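PDB 6BLD: cytochrome P450 268A2 Cyp268A2 from Mycobacterium marinum, which is a haem-containing protein of the cytochrome P450 family, holding protoporphyrin IX with iron in a mainly helical fold. Local coordinates for residues V73-L87 with T310-G322. Residues are numbered along the deposited sequence; the frame is centred on the assembly and turned at random.
Sequences VSRTNEVFLSGNGVL and TFRRTAAADFELG. With HEM (protoporphyrin IX containing Fe), chain B; DXJ ((3E,5E)-6,10-dimethylundeca-3,5,9-trien-2-one), chain C.
The side chain of R312 binds backbone oxygens of the loop that passes it; its bonds across the contact are all to carbonyl oxygens. NH1 and NH2 both donate to N84 O, at 3.0 Å from NH1, while NE donates to L87 O. G85 O lies over one face of the guanidinium but is not hydrogen-bonded to it. CG of R312 sits between its own backbone N and carbonyl carbon (chi1 83°); this and a bend at chi2 bring CG within 3.3 Å of L87 O and NE into its bond. R312 N also bonds V86 O, at 2.7 Å.

R313, the next residue, sends its guanidinium to the haem propionate. Its NH2 donates to the haem propionate oxygen O2D at 2.8 Å, and also to water 2, which S74 O holds. NE donates a hydrogen bond to water 1, which lies near V73 O and F80 O. NH1 hydrogen-bonds R312 O, the carbonyl just before it, at 3.1 Å. S82 OG sits over one face of this guanidinium.

Further along, the short strand 80-81 pairs antiparallel with 310-315 at the edge of the mixed sheet. L81 and T314 bond in both directions, and A316 N reaches V79 O. Water 3 joins T314 OG1 to L81 O and G85 O. From strand 80-81, the edge of the F80 ring meets the face of F319 in a T-shaped stack, centroids 5.0 Å apart. V79 CG1 and V73 CG2 cover the two faces of F80.

F311 carries the strand to the ligand pocket, its ring edge meeting V86 O and C01 of DXJ. Neighbouring arginines thus do separate work: R312 probably helps hold the loop through its carbonyls, and R313 probably helps to offset the propionate charge, on a haem that H110, R114 and H370 also hydrogen-bond.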
loop_
_atom_site.group_PDB
_atom_site.type_symbol
_atom_site.label_atom_id
_atom_site.label_comp_id
_atom_site.label_asym_id
_atom_site.label_seq_id
_atom_site.Cartn_x
_atom_site.Cartn_y
_atom_site.Cartn_z
ATOM N N VAL A 73 -12.979 -9.796 8.621
ATOM C CA VAL A 73 -13.409 -8.406 8.500
ATOM C C VAL A 73 -13.420 -7.973 7.039
ATOM O O VAL A 73 -14.359 -7.311 6.580
ATOM C CB VAL A 73 -12.511 -7.494 9.358
ATOM C CG1 VAL A 73 -12.778 -6.024 9.050
ATOM C CG2 VAL A 73 -12.722 -7.782 10.839
ATOM N N SER A 74 -12.388 -8.353 6.280
ATOM C CA SER A 74 -12.276 -7.901 4.896
ATOM C C SER A 74 -13.405 -8.447 4.030
ATOM O O SER A 74 -13.963 -7.721 3.199
ATOM C CB SER A 74 -10.921 -8.314 4.320
ATOM O OG SER A 74 -9.866 -7.989 5.205
ATOM N N ARG A 75 -13.760 -9.721 4.208
ATOM C CA ARG A 75 -14.753 -10.341 3.342
ATOM C C ARG A 75 -16.183 -10.061 3.782
ATOM O O ARG A 75 -17.096 -10.144 2.954
ATOM C CB ARG A 75 -14.520 -11.851 3.270
ATOM C CG ARG A 75 -13.115 -12.226 2.842
ATOM C CD ARG A 75 -13.003 -13.705 2.528
ATOM N NE ARG A 75 -11.837 -13.991 1.698
ATOM C CZ ARG A 75 -11.831 -13.919 0.371
ATOM N NH1 ARG A 75 -10.725 -14.196 -0.306
ATOM N NH2 ARG A 75 -12.933 -13.568 -0.280
ATOM N N THR A 76 -16.401 -9.731 5.053
ATOM C CA THR A 76 -17.743 -9.416 5.546
ATOM C C THR A 76 -17.992 -7.907 5.477
ATOM O O THR A 76 -18.250 -7.234 6.474
ATOM C CB THR A 76 -17.925 -9.952 6.961
ATOM O OG1 THR A 76 -17.259 -11.217 7.083
ATOM C CG2 THR A 76 -19.402 -10.135 7.282
ATOM N N ASN A 77 -17.906 -7.380 4.251
ATOM C CA ASN A 77 -18.066 -5.946 4.034
ATOM C C ASN A 77 -19.484 -5.465 4.313
ATOM O O ASN A 77 -19.684 -4.266 4.532
ATOM C CB ASN A 77 -17.665 -5.578 2.604
ATOM C CG ASN A 77 -18.547 -6.240 1.563
ATOM O OD1 ASN A 77 -18.388 -7.421 1.259
ATOM N ND2 ASN A 77 -19.482 -5.477 1.008
ATOM N N GLU A 78 -20.471 -6.365 4.303
ATOM C CA GLU A 78 -21.829 -5.974 4.664
ATOM C C GLU A 78 -21.943 -5.601 6.135
ATOM O O GLU A 78 -22.883 -4.894 6.515
ATOM C CB GLU A 78 -22.809 -7.099 4.328
ATOM C CG GLU A 78 -22.705 -8.310 5.242
ATOM C CD GLU A 78 -21.978 -9.473 4.593
ATOM O OE1 GLU A 78 -22.438 -10.624 4.755
ATOM O OE2 GLU A 78 -20.950 -9.237 3.925
ATOM N N VAL A 79 -21.011 -6.057 6.965
ATOM C CA VAL A 79 -20.948 -5.681 8.371
ATOM C C VAL A 79 -19.887 -4.615 8.611
ATOM O O VAL A 79 -20.146 -3.604 9.264
ATOM C CB VAL A 79 -20.695 -6.929 9.246
ATOM C CG1 VAL A 79 -20.244 -6.524 10.642
ATOM C CG2 VAL A 79 -21.943 -7.799 9.310
ATOM N N PHE A 80 -18.686 -4.819 8.077
ATOM C CA PHE A 80 -17.563 -3.905 8.272
ATOM C C PHE A 80 -17.450 -3.015 7.038
ATOM O O PHE A 80 -16.910 -3.424 6.006
ATOM C CB PHE A 80 -16.280 -4.685 8.537
ATOM C CG PHE A 80 -16.371 -5.599 9.726
ATOM C CD1 PHE A 80 -16.226 -5.101 11.011
ATOM C CD2 PHE A 80 -16.620 -6.950 9.560
ATOM C CE1 PHE A 80 -16.317 -5.937 12.108
ATOM C CE2 PHE A 80 -16.711 -7.792 10.653
ATOM C CZ PHE A 80 -16.560 -7.285 11.928
ATOM N N LEU A 81 -17.953 -1.791 7.156
ATOM C CA LEU A 81 -18.077 -0.881 6.029
ATOM C C LEU A 81 -16.790 -0.103 5.791
ATOM O O LEU A 81 -16.005 0.144 6.710
ATOM C CB LEU A 81 -19.223 0.105 6.255
ATOM C CG LEU A 81 -20.548 -0.462 6.757
ATOM C CD1 LEU A 81 -21.509 0.675 7.059
ATOM C CD2 LEU A 81 -21.139 -1.412 5.732
ATOM N N SER A 82 -16.590 0.292 4.535
ATOM C CA SER A 82 -15.506 1.182 4.150
ATOM C C SER A 82 -15.975 2.609 3.900
ATOM O O SER A 82 -15.138 3.515 3.818
ATOM C CB SER A 82 -14.806 0.652 2.889
ATOM O OG SER A 82 -14.089 -0.540 3.159
ATOM N N GLY A 83 -17.285 2.830 3.788
ATOM C CA GLY A 83 -17.836 4.129 3.446
ATOM C C GLY A 83 -17.757 5.181 4.530
ATOM O O GLY A 83 -18.154 6.324 4.285
ATOM N N ASN A 84 -17.264 4.837 5.719
ATOM C CA ASN A 84 -17.071 5.799 6.796
ATOM C C ASN A 84 -15.590 6.036 7.078
ATOM O O ASN A 84 -15.216 6.417 8.189
ATOM C CB ASN A 84 -17.788 5.338 8.064
ATOM C CG ASN A 84 -19.265 5.081 7.839
ATOM O OD1 ASN A 84 -19.734 3.949 7.960
ATOM N ND2 ASN A 84 -20.007 6.132 7.509
ATOM N N GLY A 85 -14.745 5.816 6.085
ATOM C CA GLY A 85 -13.313 5.972 6.244
ATOM C C GLY A 85 -12.610 4.638 6.410
ATOM O O GLY A 85 -13.139 3.691 7.004
ATOM N N VAL A 86 -11.390 4.558 5.873
ATOM C CA VAL A 86 -10.600 3.333 5.915
ATOM C C VAL A 86 -9.222 3.537 6.525
ATOM O O VAL A 86 -8.489 2.562 6.699
ATOM C CB VAL A 86 -10.468 2.702 4.512
ATOM C CG1 VAL A 86 -11.833 2.315 3.975
ATOM C CG2 VAL A 86 -9.758 3.656 3.560
ATOM N N LEU A 87 -8.845 4.766 6.867
ATOM C CA LEU A 87 -7.519 5.035 7.406
ATOM C C LEU A 87 -7.497 4.838 8.918
ATOM O O LEU A 87 -8.472 5.137 9.615
ATOM C CB LEU A 87 -7.074 6.455 7.050
ATOM C CG LEU A 87 -6.717 6.679 5.577
ATOM C CD1 LEU A 87 -5.947 7.979 5.392
ATOM C CD2 LEU A 87 -5.927 5.503 5.018
ATOM N N THR A 310 -1.888 -0.939 7.821
ATOM C CA THR A 310 -3.191 -0.796 8.452
ATOM C C THR A 310 -4.243 -0.355 7.446
ATOM O O THR A 310 -3.966 0.438 6.541
ATOM C CB THR A 310 -3.161 0.217 9.607
ATOM O OG1 THR A 310 -2.722 1.491 9.117
ATOM C CG2 THR A 310 -2.233 -0.250 10.719
ATOM N N PHE A 311 -5.447 -0.891 7.619
ATOM C CA PHE A 311 -6.663 -0.378 7.013
ATOM C C PHE A 311 -7.787 -0.665 7.994
ATOM O O PHE A 311 -7.757 -1.670 8.708
ATOM C CB PHE A 311 -6.956 -1.012 5.647
ATOM C CG PHE A 311 -6.459 -0.206 4.478
ATOM C CD1 PHE A 311 -6.581 1.176 4.465
ATOM C CD2 PHE A 311 -5.871 -0.832 3.391
ATOM C CE1 PHE A 311 -6.121 1.917 3.385
ATOM C CE2 PHE A 311 -5.411 -0.097 2.311
ATOM C CZ PHE A 311 -5.535 1.279 2.309
ATOM N N ARG A 312 -8.766 0.227 8.045
ATOM C CA ARG A 312 -9.815 0.114 9.045
ATOM C C ARG A 312 -11.181 0.008 8.380
ATOM O O ARG A 312 -11.347 0.267 7.186
ATOM C CB ARG A 312 -9.784 1.303 10.013
ATOM C CG ARG A 312 -10.502 2.528 9.498
ATOM C CD ARG A 312 -11.108 3.341 10.627
ATOM N NE ARG A 312 -11.228 4.744 10.247
ATOM C CZ ARG A 312 -12.370 5.338 9.920
ATOM N NH1 ARG A 312 -13.507 4.657 9.935
ATOM N NH2 ARG A 312 -12.373 6.618 9.583
ATOM N N ARG A 313 -12.161 -0.396 9.185
ATOM C CA ARG A 313 -13.551 -0.478 8.768
ATOM C C ARG A 313 -14.423 0.065 9.892
ATOM O O ARG A 313 -13.960 0.284 11.015
ATOM C CB ARG A 313 -13.962 -1.918 8.420
ATOM C CG ARG A 313 -13.109 -2.588 7.349
ATOM C CD ARG A 313 -13.496 -2.114 5.959
ATOM N NE ARG A 313 -12.876 -2.913 4.906
ATOM C CZ ARG A 313 -11.743 -2.587 4.291
ATOM N NH1 ARG A 313 -11.098 -1.480 4.632
ATOM N NH2 ARG A 313 -11.252 -3.371 3.338
ATOM N N THR A 314 -15.698 0.286 9.577
ATOM C CA THR A 314 -16.696 0.702 10.554
ATOM C C THR A 314 -17.808 -0.338 10.591
ATOM O O THR A 314 -18.359 -0.699 9.546
ATOM C CB THR A 314 -17.274 2.082 10.218
ATOM O OG1 THR A 314 -16.207 2.999 9.946
ATOM C CG2 THR A 314 -18.099 2.611 11.380
ATOM N N ALA A 315 -18.130 -0.818 11.789
ATOM C CA ALA A 315 -19.147 -1.852 11.930
ATOM C C ALA A 315 -20.531 -1.269 11.676
ATOM O O ALA A 315 -20.904 -0.246 12.256
ATOM C CB ALA A 315 -19.081 -2.479 13.321
ATOM N N ALA A 316 -21.292 -1.920 10.794
ATOM C CA ALA A 316 -22.666 -1.510 10.538
ATOM C C ALA A 316 -23.647 -2.132 11.519
ATOM O O ALA A 316 -24.762 -1.623 11.669
ATOM C CB ALA A 316 -23.070 -1.873 9.108
ATOM N N ALA A 317 -23.255 -3.216 12.182
ATOM C CA ALA A 317 -24.108 -3.894 13.144
ATOM C C ALA A 317 -23.217 -4.602 14.154
ATOM O O ALA A 317 -22.005 -4.731 13.963
ATOM C CB ALA A 317 -25.053 -4.883 12.455
ATOM N N ASP A 318 -23.836 -5.059 15.241
ATOM C CA ASP A 318 -23.104 -5.813 16.248
ATOM C C ASP A 318 -22.563 -7.103 15.648
ATOM O O ASP A 318 -23.280 -7.825 14.947
ATOM C CB ASP A 318 -24.009 -6.117 17.442
ATOM C CG ASP A 318 -24.381 -4.872 18.224
ATOM O OD1 ASP A 318 -23.903 -3.774 17.864
ATOM O OD2 ASP A 318 -25.149 -4.992 19.200
ATOM N N PHE A 319 -21.292 -7.391 15.918
ATOM C CA PHE A 319 -20.630 -8.553 15.343
ATOM C C PHE A 319 -19.673 -9.157 16.358
ATOM O O PHE A 319 -18.884 -8.439 16.979
ATOM C CB PHE A 319 -19.872 -8.180 14.063
ATOM C CG PHE A 319 -19.448 -9.363 13.242
ATOM C CD1 PHE A 319 -18.222 -9.969 13.456
ATOM C CD2 PHE A 319 -20.277 -9.870 12.255
ATOM C CE1 PHE A 319 -17.829 -11.058 12.701
ATOM C CE2 PHE A 319 -19.889 -10.958 11.496
ATOM C CZ PHE A 319 -18.664 -11.552 11.720
ATOM N N GLU A 320 -19.738 -10.476 16.506
ATOM C CA GLU A 320 -18.872 -11.205 17.424
ATOM C C GLU A 320 -17.611 -11.642 16.687
ATOM O O GLU A 320 -17.686 -12.390 15.707
ATOM C CB GLU A 320 -19.613 -12.411 17.997
ATOM C CG GLU A 320 -18.797 -13.264 18.943
ATOM C CD GLU A 320 -19.651 -14.279 19.669
ATOM O OE1 GLU A 320 -19.969 -15.330 19.071
ATOM O OE2 GLU A 320 -20.015 -14.021 20.834
ATOM N N LEU A 321 -16.455 -11.173 17.156
ATOM C CA LEU A 321 -15.177 -11.495 16.534
ATOM C C LEU A 321 -14.124 -11.678 17.615
ATOM O O LEU A 321 -13.944 -10.799 18.463
ATOM C CB LEU A 321 -14.745 -10.399 15.555
ATOM C CG LEU A 321 -13.519 -10.716 14.697
ATOM C CD1 LEU A 321 -13.881 -11.698 13.593
ATOM C CD2 LEU A 321 -12.933 -9.444 14.117
ATOM N N GLY A 322 -13.428 -12.811 17.574
ATOM C CA GLY A 322 -12.420 -13.101 18.580
ATOM C C GLY A 322 -12.954 -13.141 19.993
ATOM O O GLY A 322 -12.241 -12.771 20.931
HETATM C CHA HEM B . -6.370 -1.696 -2.746
HETATM C CHB HEM B . -4.271 0.044 -6.763
HETATM C CHC HEM B . -0.170 -2.302 -5.637
HETATM C CHD HEM B . -2.037 -3.270 -1.251
HETATM C C1A HEM B . -6.169 -1.027 -3.935
HETATM C C2A HEM B . -7.143 -0.219 -4.643
HETATM C C3A HEM B . -6.567 0.257 -5.748
HETATM C C4A HEM B . -5.201 -0.225 -5.785
HETATM C CMA HEM B . -7.236 1.165 -6.803
HETATM C CAA HEM B . -8.600 0.033 -4.198
HETATM C CBA HEM B . -9.453 -1.153 -4.637
HETATM C CGA HEM B . -10.840 -1.035 -4.061
HETATM O O1A HEM B . -11.765 -1.711 -4.582
HETATM O O2A HEM B . -11.024 -0.260 -3.086
HETATM C C1B HEM B . -3.003 -0.488 -6.845
HETATM C C2B HEM B . -2.113 -0.375 -7.978
HETATM C C3B HEM B . -0.981 -1.016 -7.693
HETATM C C4B HEM B . -1.101 -1.567 -6.348
HETATM C CMB HEM B . -2.416 0.356 -9.304
HETATM C CAB HEM B . 0.200 -1.096 -8.688
HETATM C CBB HEM B . 1.291 -1.829 -8.464
HETATM C C1C HEM B . -0.318 -2.778 -4.348
HETATM C C2C HEM B . 0.649 -3.565 -3.604
HETATM C C3C HEM B . 0.126 -3.820 -2.389
HETATM C C4C HEM B . -1.187 -3.218 -2.334
HETATM C CMC HEM B . 2.029 -3.980 -4.166
HETATM C CAC HEM B . 0.704 -4.618 -1.197
HETATM C CBC HEM B . 1.793 -5.387 -1.276
HETATM C C1D HEM B . -3.377 -2.951 -1.266
HETATM C C2D HEM B . -4.315 -3.137 -0.180
HETATM C C3D HEM B . -5.513 -2.701 -0.587
HETATM C C4D HEM B . -5.376 -2.225 -1.952
HETATM C CMD HEM B . -3.972 -3.733 1.203
HETATM C CAD HEM B . -6.818 -2.711 0.241
HETATM C CBD HEM B . -7.404 -4.120 0.235
HETATM C CGD HEM B . -8.651 -4.188 1.079
HETATM O O1D HEM B . -9.220 -5.302 1.216
HETATM O O2D HEM B . -9.076 -3.134 1.618
HETATM N NA HEM B . -4.993 -1.006 -4.663
HETATM N NB HEM B . -2.354 -1.221 -5.869
HETATM N NC HEM B . -1.425 -2.589 -3.541
HETATM N ND HEM B . -4.058 -2.394 -2.329
HETATM FE FE HEM B . -3.275 -2.016 -4.185
HETATM C C10 DXJ C . -4.124 9.088 1.003
HETATM C C13 DXJ C . -3.237 11.999 3.328
HETATM C C01 DXJ C . -3.691 0.751 -0.915
HETATM C C02 DXJ C . -3.297 2.210 -0.702
HETATM C C03 DXJ C . -4.174 3.163 -0.940
HETATM C C04 DXJ C . -1.891 2.555 -0.212
HETATM C C05 DXJ C . -3.807 4.632 -0.734
HETATM C C06 DXJ C . -4.870 5.388 0.060
HETATM C C07 DXJ C . -4.699 6.905 -0.006
HETATM C C08 DXJ C . -4.295 7.571 1.057
HETATM C C09 DXJ C . -5.007 7.647 -1.304
HETATM C C11 DXJ C . -3.962 9.762 2.124
HETATM C C12 DXJ C . -3.791 11.279 2.101
HETATM O O14 DXJ C . -4.088 11.896 1.133
HETATM O O HOH W 1 -14.688 -5.135 5.063
HETATM O O HOH W 2 -13.549 -5.031 2.406
HETATM O O HOH W 3 -15.714 2.829 7.377
#